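Local coordinates for protein GRMZM2G135359 pseudokinase (Zea mays, PDB 6CPY) that is probably a membrane-anchored receptor-like pseudokinase that acts in signalling and whose kinase-fold domain may bind ATP, at residues V98-F103 / Y156-M161; L148-M152 / M300-L306. All blocks are in the same frame, centred on the assembly; numbering follows the deposited sequence.

Contact 1: residues V98-F103 / Y156-M161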
ATOM      1  N   VAL A  98       6.600   6.841   9.282  1.00 52.64           N
ATOM      2  CA  VAL A  98       7.044   5.889   8.270  1.00 48.90           C
ATOM      3  C   VAL A  98       7.811   6.633   7.183  1.00 48.39           C
ATOM      4  O   VAL A  98       7.340   7.634   6.629  1.00 49.05           O
ATOM      5  CB  VAL A  98       5.866   5.129   7.637  1.00 48.66           C
ATOM      6  CG1 VAL A  98       6.369   4.030   6.707  1.00 46.94           C
ATOM      7  CG2 VAL A  98       4.959   4.547   8.714  1.00 48.34           C
ATOM      8  N   SER A  99       9.014   6.154   6.907  1.00 46.04           N
ATOM      9  CA  SER A  99       9.784   6.611   5.775  1.00 43.68           C
ATOM     10  C   SER A  99      10.497   5.395   5.200  1.00 42.00           C
ATOM     11  O   SER A  99      11.712   5.249   5.354  1.00 45.36           O
ATOM     12  CB  SER A  99      10.795   7.674   6.183  1.00 45.31           C
ATOM     13  OG  SER A  99      11.554   8.074   5.055  1.00 46.99           O
ATOM     14  N   HIS A 100       9.742   4.514   4.552  1.00 35.93           N
ATOM     15  CA  HIS A 100      10.342   3.289   4.015  1.00 32.03           C
ATOM     16  C   HIS A 100      10.406   3.351   2.501  1.00 30.68           C
ATOM     17  O   HIS A 100       9.479   3.850   1.840  1.00 27.48           O
ATOM     18  CB  HIS A 100       9.584   2.055   4.486  1.00 32.09           C
ATOM     19  CG  HIS A 100      10.373   0.787   4.346  1.00 32.04           C
ATOM     20  ND1 HIS A 100      10.460   0.093   3.159  1.00 31.11           N
ATOM     21  CD2 HIS A 100      11.139   0.109   5.235  1.00 32.77           C
ATOM     22  CE1 HIS A 100      11.236  -0.966   3.324  1.00 32.76           C
ATOM     23  NE2 HIS A 100      11.664  -0.978   4.574  1.00 31.33           N
ATOM     24  N   LYS A 101      11.501   2.833   1.947  1.00 30.03           N
ATOM     25  CA  LYS A 101      11.687   2.769   0.504  1.00 31.31           C
ATOM     26  C   LYS A 101      10.514   2.094  -0.218  1.00 29.08           C
ATOM     27  O   LYS A 101      10.196   2.444  -1.346  1.00 28.51           O
ATOM     28  CB  LYS A 101      12.989   2.027   0.196  1.00 35.82           C
ATOM     29  CG  LYS A 101      13.406   2.012  -1.260  1.00 39.61           C
ATOM     30  CD  LYS A 101      14.459   0.943  -1.510  1.00 41.94           C
ATOM     31  CE  LYS A 101      15.735   1.214  -0.728  1.00 43.76           C
ATOM     32  NZ  LYS A 101      16.819   0.275  -1.120  1.00 45.40           N
ATOM     33  N   ASN A 102       9.873   1.129   0.441  1.00 27.09           N
ATOM     34  CA  ASN A 102       8.783   0.351  -0.148  1.00 25.51           C
ATOM     35  C   ASN A 102       7.413   0.764   0.379  1.00 25.01           C
ATOM     36  O   ASN A 102       6.434   0.011   0.264  1.00 23.12           O
ATOM     37  CB  ASN A 102       9.022  -1.152   0.071  1.00 25.83           C
ATOM     38  CG  ASN A 102      10.273  -1.639  -0.626  1.00 26.34           C
ATOM     39  OD1 ASN A 102      11.247  -2.011   0.021  1.00 25.57           O
ATOM     40  ND2 ASN A 102      10.270  -1.584  -1.955  1.00 26.34           N
ATOM     41  N   PHE A 103       7.327   1.998   0.892  1.00 22.99           N
ATOM     42  CA  PHE A 103       6.054   2.591   1.261  1.00 23.32           C
ATOM     43  C   PHE A 103       5.838   3.841   0.386  1.00 22.89           C
ATOM     44  O   PHE A 103       6.797   4.504   0.006  1.00 22.58           O
ATOM     45  CB  PHE A 103       6.040   2.976   2.750  1.00 23.67           C
ATOM     46  CG  PHE A 103       4.693   3.434   3.238  1.00 23.86           C
ATOM     47  CD1 PHE A 103       3.624   2.557   3.270  1.00 24.05           C
ATOM     48  CD2 PHE A 103       4.493   4.749   3.656  1.00 24.22           C
ATOM     49  CE1 PHE A 103       2.376   2.960   3.691  1.00 25.13           C
ATOM     50  CE2 PHE A 103       3.245   5.158   4.082  1.00 24.53           C
ATOM     51  CZ  PHE A 103       2.187   4.275   4.094  1.00 25.00           C
ATOM     52  N   TYR A 156       9.295  -6.417   3.108  1.00 27.02           N
ATOM     53  CA  TYR A 156      10.140  -5.500   3.898  1.00 28.13           C
ATOM     54  C   TYR A 156       9.333  -4.326   4.456  1.00 29.54           C
ATOM     55  O   TYR A 156       9.566  -3.908   5.585  1.00 29.25           O
ATOM     56  CB  TYR A 156      11.310  -4.947   3.089  1.00 28.28           C
ATOM     57  CG  TYR A 156      12.450  -5.915   2.829  1.00 28.74           C
ATOM     58  CD1 TYR A 156      12.985  -6.701   3.857  1.00 30.91           C
ATOM     59  CD2 TYR A 156      13.045  -5.992   1.571  1.00 30.34           C
ATOM     60  CE1 TYR A 156      14.043  -7.574   3.615  1.00 32.40           C
ATOM     61  CE2 TYR A 156      14.116  -6.846   1.327  1.00 31.68           C
ATOM     62  CZ  TYR A 156      14.599  -7.646   2.345  1.00 32.64           C
ATOM     63  OH  TYR A 156      15.651  -8.507   2.095  1.00 34.97           O
ATOM     64  N   CYS A 157       8.397  -3.808   3.663  1.00 29.51           N
ATOM     65  CA  CYS A 157       7.504  -2.737   4.135  1.00 29.60           C
ATOM     66  C   CYS A 157       6.618  -3.234   5.279  1.00 29.52           C
ATOM     67  O   CYS A 157       6.545  -2.610   6.356  1.00 28.79           O
ATOM     68  CB  CYS A 157       6.626  -2.216   2.994  1.00 29.32           C
ATOM     69  SG  CYS A 157       5.565  -0.838   3.493  1.00 29.26           S
ATOM     70  N   LEU A 158       5.959  -4.365   5.064  1.00 29.13           N
ATOM     71  CA  LEU A 158       5.056  -4.902   6.081  1.00 30.14           C
ATOM     72  C   LEU A 158       5.787  -5.232   7.390  1.00 30.36           C
ATOM     73  O   LEU A 158       5.230  -5.036   8.481  1.00 32.12           O
ATOM     74  CB  LEU A 158       4.299  -6.126   5.557  1.00 31.73           C
ATOM     75  CG  LEU A 158       3.010  -5.870   4.759  1.00 32.32           C
ATOM     76  CD1 LEU A 158       3.149  -4.748   3.752  1.00 35.15           C
ATOM     77  CD2 LEU A 158       2.561  -7.143   4.066  1.00 32.61           C
ATOM     78  N   GLU A 159       7.011  -5.743   7.278  1.00 31.63           N
ATOM     79  CA  GLU A 159       7.850  -6.035   8.448  1.00 34.18           C
ATOM     80  C   GLU A 159       8.189  -4.732   9.186  1.00 34.42           C
ATOM     81  O   GLU A 159       8.152  -4.669  10.421  1.00 32.65           O
ATOM     82  CB  GLU A 159       9.137  -6.739   8.016  1.00 37.72           C
ATOM     83  CG  GLU A 159      10.104  -7.088   9.150  1.00 41.45           C
ATOM     84  CD  GLU A 159      11.451  -7.597   8.653  1.00 46.76           C
ATOM     85  OE1 GLU A 159      11.913  -7.165   7.570  1.00 49.06           O
ATOM     86  OE2 GLU A 159      12.065  -8.426   9.357  1.00 51.86           O
ATOM     87  N   HIS A 160       8.526  -3.695   8.424  1.00 33.51           N
ATOM     88  CA  HIS A 160       8.859  -2.405   9.017  1.00 35.18           C
ATOM     89  C   HIS A 160       7.645  -1.798   9.718  1.00 35.73           C
ATOM     90  O   HIS A 160       7.759  -1.283  10.835  1.00 36.51           O
ATOM     91  CB  HIS A 160       9.413  -1.443   7.965  1.00 36.79           C
ATOM     92  CG  HIS A 160       9.908  -0.157   8.549  1.00 37.42           C
ATOM     93  ND1 HIS A 160       9.276   1.047   8.334  1.00 40.45           N
ATOM     94  CD2 HIS A 160      10.944   0.103   9.379  1.00 38.80           C
ATOM     95  CE1 HIS A 160       9.915   2.001   8.990  1.00 40.32           C
ATOM     96  NE2 HIS A 160      10.931   1.455   9.632  1.00 40.56           N
ATOM     97  N   MET A 161       6.502  -1.923   9.096  1.00 36.29           N
ATOM     98  CA  MET A 161       5.253  -1.463   9.621  1.00 41.07           C
ATOM     99  C   MET A 161       4.955  -2.114  10.967  1.00 42.26           C
ATOM    100  O   MET A 161       4.542  -1.464  11.880  1.00 40.97           O
ATOM    101  CB  MET A 161       4.170  -1.876   8.653  1.00 45.71           C
ATOM    102  CG  MET A 161       3.118  -0.882   8.333  1.00 49.47           C
ATOM    103  SD  MET A 161       3.460  -0.119   6.765  1.00 58.06           S
ATOM    104  CE  MET A 161       4.725   0.987   7.344  1.00 54.53           C
TER
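His100 lies against His160 and Cys157 of the helix while its ND1 accepts the backbone N-H of Asn102. That bond, His100 ND1 to Asn102 N, is 3.0 Å long and nearly straight at 165°. It helps to fix the rotation of the ring at the start of the type I turn from His100 to Phe103. CG of His100 stands anti to the backbone N (chi1 -162°), which carries the ring out toward the helix. There CD2 of His100 comes over one face of the His160 ring, 3.5 Å from His160 CG. The two ring planes are inclined at 40° and meet obliquely. Cys157 CA sits over a face of the His100 ring. Beyond it, Cys157 SG lies 3.9 Å from Phe103 CD1 and meets the ring obliquely, a cysteine sulfur-aromatic contact. Met161 bends at its last two torsions and sets SD obliquely against the same ring. Met161 CE meets Val98 CG1 at 3.5 Å. Asn102 turns its amide to strand 186-188, where ND2 bonds to Ala186 O. This is the loop after helix αC docking on helix αE, as in protein kinases. Because ND1 of His100 is the acceptor, a neutral ring would probably carry its proton on NE2, while His160 ND1 is buried without a partner.

Contact 2: residues L148-M152 / M300-L306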
ATOM      1  N   LEU A 148       9.639 -11.149  -8.078  1.00 22.36           N
ATOM      2  CA  LEU A 148      10.340 -11.399  -6.832  1.00 23.59           C
ATOM      3  C   LEU A 148      10.733 -10.109  -6.124  1.00 22.85           C
ATOM      4  O   LEU A 148      10.598 -10.013  -4.914  1.00 21.56           O
ATOM      5  CB  LEU A 148      11.560 -12.301  -7.062  1.00 24.90           C
ATOM      6  CG  LEU A 148      11.224 -13.791  -6.866  1.00 27.85           C
ATOM      7  CD1 LEU A 148       9.957 -14.234  -7.575  1.00 30.23           C
ATOM      8  CD2 LEU A 148      12.412 -14.639  -7.298  1.00 29.51           C
ATOM      9  N   ARG A 149      11.209  -9.131  -6.883  1.00 22.83           N
ATOM     10  CA  ARG A 149      11.511  -7.817  -6.324  1.00 24.94           C
ATOM     11  C   ARG A 149      10.297  -7.163  -5.681  1.00 21.97           C
ATOM     12  O   ARG A 149      10.399  -6.587  -4.623  1.00 21.62           O
ATOM     13  CB  ARG A 149      12.053  -6.878  -7.395  1.00 28.96           C
ATOM     14  CG  ARG A 149      13.474  -7.162  -7.838  1.00 34.88           C
ATOM     15  CD  ARG A 149      14.215  -5.850  -8.053  1.00 38.86           C
ATOM     16  NE  ARG A 149      13.373  -4.842  -8.687  1.00 43.89           N
ATOM     17  CZ  ARG A 149      13.472  -3.523  -8.493  1.00 47.11           C
ATOM     18  NH1 ARG A 149      14.377  -3.001  -7.666  1.00 50.24           N
ATOM     19  NH2 ARG A 149      12.647  -2.713  -9.133  1.00 47.34           N
ATOM     20  N   ILE A 150       9.151  -7.249  -6.342  1.00 21.02           N
ATOM     21  CA  ILE A 150       7.919  -6.693  -5.812  1.00 21.68           C
ATOM     22  C   ILE A 150       7.512  -7.440  -4.539  1.00 22.07           C
ATOM     23  O   ILE A 150       7.222  -6.828  -3.516  1.00 20.10           O
ATOM     24  CB  ILE A 150       6.801  -6.738  -6.872  1.00 22.04           C
ATOM     25  CG1 ILE A 150       7.097  -5.699  -7.972  1.00 22.63           C
ATOM     26  CG2 ILE A 150       5.431  -6.518  -6.231  1.00 22.58           C
ATOM     27  CD1 ILE A 150       6.338  -5.943  -9.258  1.00 22.68           C
ATOM     28  N   SER A 151       7.540  -8.767  -4.597  1.00 22.49           N
ATOM     29  CA  SER A 151       7.211  -9.590  -3.430  1.00 22.94           C
ATOM     30  C   SER A 151       8.083  -9.267  -2.198  1.00 22.14           C
ATOM     31  O   SER A 151       7.578  -9.175  -1.073  1.00 22.63           O
ATOM     32  CB  SER A 151       7.356 -11.092  -3.803  1.00 23.45           C
ATOM     33  OG  SER A 151       6.504 -11.456  -4.884  1.00 25.21           O
ATOM     34  N   MET A 152       9.382  -9.105  -2.411  1.00 23.25           N
ATOM     35  CA  MET A 152      10.312  -8.814  -1.323  0.50 24.09           C
ATOM     36  C   MET A 152      10.064  -7.415  -0.780  1.00 24.29           C
ATOM     37  O   MET A 152       9.963  -7.228   0.437  1.00 24.89           O
ATOM     38  CB  MET A 152      11.766  -8.951  -1.777  0.50 25.58           C
ATOM     39  CG  MET A 152      12.763  -9.068  -0.624  0.50 26.84           C
ATOM     40  SD  MET A 152      12.524 -10.584   0.334  0.50 28.00           S
ATOM     41  CE  MET A 152      11.769 -11.524  -0.971  0.50 24.92           C
ATOM     42  N   MET A 300      11.581 -15.050   3.030  1.00 29.66           N
ATOM     43  CA  MET A 300      11.563 -14.481   1.689  1.00 29.86           C
ATOM     44  C   MET A 300      12.948 -14.036   1.216  1.00 30.01           C
ATOM     45  O   MET A 300      13.297 -14.267   0.069  1.00 29.83           O
ATOM     46  CB  MET A 300      10.580 -13.303   1.598  1.00 28.50           C
ATOM     47  CG  MET A 300       9.109 -13.682   1.622  1.00 28.92           C
ATOM     48  SD  MET A 300       8.590 -14.709   0.238  1.00 28.82           S
ATOM     49  CE  MET A 300       8.684 -13.550  -1.124  1.00 29.07           C
ATOM     50  N   ARG A 301      13.734 -13.402   2.088  1.00 31.35           N
ATOM     51  CA  ARG A 301      15.102 -13.003   1.728  1.00 31.48           C
ATOM     52  C   ARG A 301      15.999 -14.211   1.467  1.00 33.19           C
ATOM     53  O   ARG A 301      16.831 -14.188   0.553  1.00 34.19           O
ATOM     54  CB  ARG A 301      15.739 -12.129   2.811  1.00 32.45           C
ATOM     55  CG  ARG A 301      17.099 -11.603   2.384  1.00 32.90           C
ATOM     56  CD  ARG A 301      17.760 -10.753   3.442  1.00 35.51           C
ATOM     57  NE  ARG A 301      18.938 -10.098   2.882  1.00 35.66           N
ATOM     58  CZ  ARG A 301      19.490  -8.986   3.358  1.00 34.97           C
ATOM     59  NH1 ARG A 301      18.970  -8.368   4.415  1.00 33.85           N
ATOM     60  NH2 ARG A 301      20.555  -8.480   2.754  1.00 34.56           N
ATOM     61  N   GLU A 302      15.837 -15.250   2.281  1.00 35.33           N
ATOM     62  CA  GLU A 302      16.554 -16.512   2.099  1.00 38.03           C
ATOM     63  C   GLU A 302      16.267 -17.065   0.697  1.00 37.01           C
ATOM     64  O   GLU A 302      17.187 -17.433  -0.034  1.00 36.52           O
ATOM     65  CB  GLU A 302      16.139 -17.514   3.184  1.00 41.64           C
ATOM     66  CG  GLU A 302      17.089 -18.687   3.403  1.00 45.99           C
ATOM     67  CD  GLU A 302      16.611 -19.630   4.499  1.00 49.18           C
ATOM     68  OE1 GLU A 302      15.906 -19.176   5.425  1.00 53.02           O
ATOM     69  OE2 GLU A 302      16.927 -20.838   4.433  1.00 56.11           O
ATOM     70  N   ILE A 303      14.991 -17.062   0.307  1.00 35.00           N
ATOM     71  CA  ILE A 303      14.575 -17.614  -0.992  1.00 33.51           C
ATOM     72  C   ILE A 303      14.999 -16.774  -2.203  1.00 34.20           C
ATOM     73  O   ILE A 303      15.539 -17.305  -3.180  1.00 34.65           O
ATOM     74  CB  ILE A 303      13.047 -17.822  -1.027  1.00 32.11           C
ATOM     75  CG1 ILE A 303      12.645 -18.897  -0.011  1.00 32.46           C
ATOM     76  CG2 ILE A 303      12.582 -18.198  -2.428  1.00 31.82           C
ATOM     77  CD1 ILE A 303      11.168 -18.899   0.342  1.00 32.64           C
ATOM     78  N   THR A 304      14.745 -15.473  -2.147  1.00 32.69           N
ATOM     79  CA  THR A 304      14.991 -14.587  -3.287  1.00 32.52           C
ATOM     80  C   THR A 304      16.435 -14.098  -3.370  1.00 33.19           C
ATOM     81  O   THR A 304      16.890 -13.699  -4.445  1.00 32.48           O
ATOM     82  CB  THR A 304      14.076 -13.352  -3.252  1.00 32.70           C
ATOM     83  OG1 THR A 304      14.392 -12.541  -2.112  1.00 30.29           O
ATOM     84  CG2 THR A 304      12.617 -13.766  -3.197  1.00 33.65           C
ATOM     85  N   ALA A 305      17.132 -14.108  -2.232  1.00 34.13           N
ATOM     86  CA  ALA A 305      18.454 -13.493  -2.095  1.00 35.94           C
ATOM     87  C   ALA A 305      18.460 -11.999  -2.459  1.00 37.16           C
ATOM     88  O   ALA A 305      19.463 -11.476  -2.933  1.00 37.02           O
ATOM     89  CB  ALA A 305      19.491 -14.255  -2.910  1.00 38.16           C
ATOM     90  N   LEU A 306      17.345 -11.314  -2.211  1.00 34.14           N
ATOM     91  CA  LEU A 306      17.217  -9.905  -2.550  1.00 34.66           C
ATOM     92  C   LEU A 306      17.212  -9.102  -1.271  1.00 34.17           C
ATOM     93  O   LEU A 306      16.314  -9.245  -0.446  1.00 35.94           O
ATOM     94  CB  LEU A 306      15.920  -9.630  -3.321  1.00 34.98           C
ATOM     95  CG  LEU A 306      15.832 -10.134  -4.759  1.00 35.74           C
ATOM     96  CD1 LEU A 306      14.419  -9.920  -5.285  1.00 35.35           C
ATOM     97  CD2 LEU A 306      16.841  -9.435  -5.659  1.00 35.28           C
TER
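Leu306 lays its CD1 methyl over the backbone of Leu148 and Arg149, 3.7 Å from Arg149 N. Leu306 CD1 also meets the aliphatic start of the Arg149 side chain, 3.9 Å from Arg149 CG, the two side chains roughly perpendicular. Thr304 packs beside it. Thr304 CG2 rests on Leu148 CG at 3.9 Å, and these two side chains lie alongside, pointing opposite ways. OG1 of Thr304 is tucked over the backbone (chi1 65°), and there it works twice. Thr304 OG1 donates to Met300 O at 3.0 Å, from above the carbonyl plane, and accepts from Leu306 N at 3.2 Å, forming an ST turn. Met300 O also takes the N-H of Thr304, so two donors grip it. With an alanine in place of Thr304, Leu306 N would probably lose its acceptor and a gap would be likely to open beside Leu148. Farther along, Met300 CE touches Ser151 CB at 3.9 Å. Met152 reaches between Met300 and Thr304, but it was modelled in two conformers, and the very short approaches of its CE are doubtful. Tyr221 and Leu225 of helix 214-230 also pack on Met300. The short helix segments run nearly antiparallel at 165°, with axes 10.6 Å apart. Helix 293-304 ends at Thr304; Ala305 then takes positive phi, and Leu306 comes back onto the first helix. Such pairing of helix αE with the last helix is part of the helical C-lobe of the protein kinase fold.

In the fold
From the N terminus, the chain builds the first strands of the five-stranded sheet and helix 82-96, then enters the loop 98-103. Contact 1 closes a loop of 52 residues from there to helix 144-164, spanning the rest of the sheet. It ties the N-lobe to the C-lobe. Contact 2 starts earlier on that helix and closes a far longer loop, of 147 residues, to the end of helix 293-304. Their segments alternate, so the loops cross rather than nest. Helix 144-164 serves both. The contacts also touch: Tyr156 OH probably hydrogen-bonds to Leu306 O, 2.7 Å away, joining the C-terminal tail to helix 144-164.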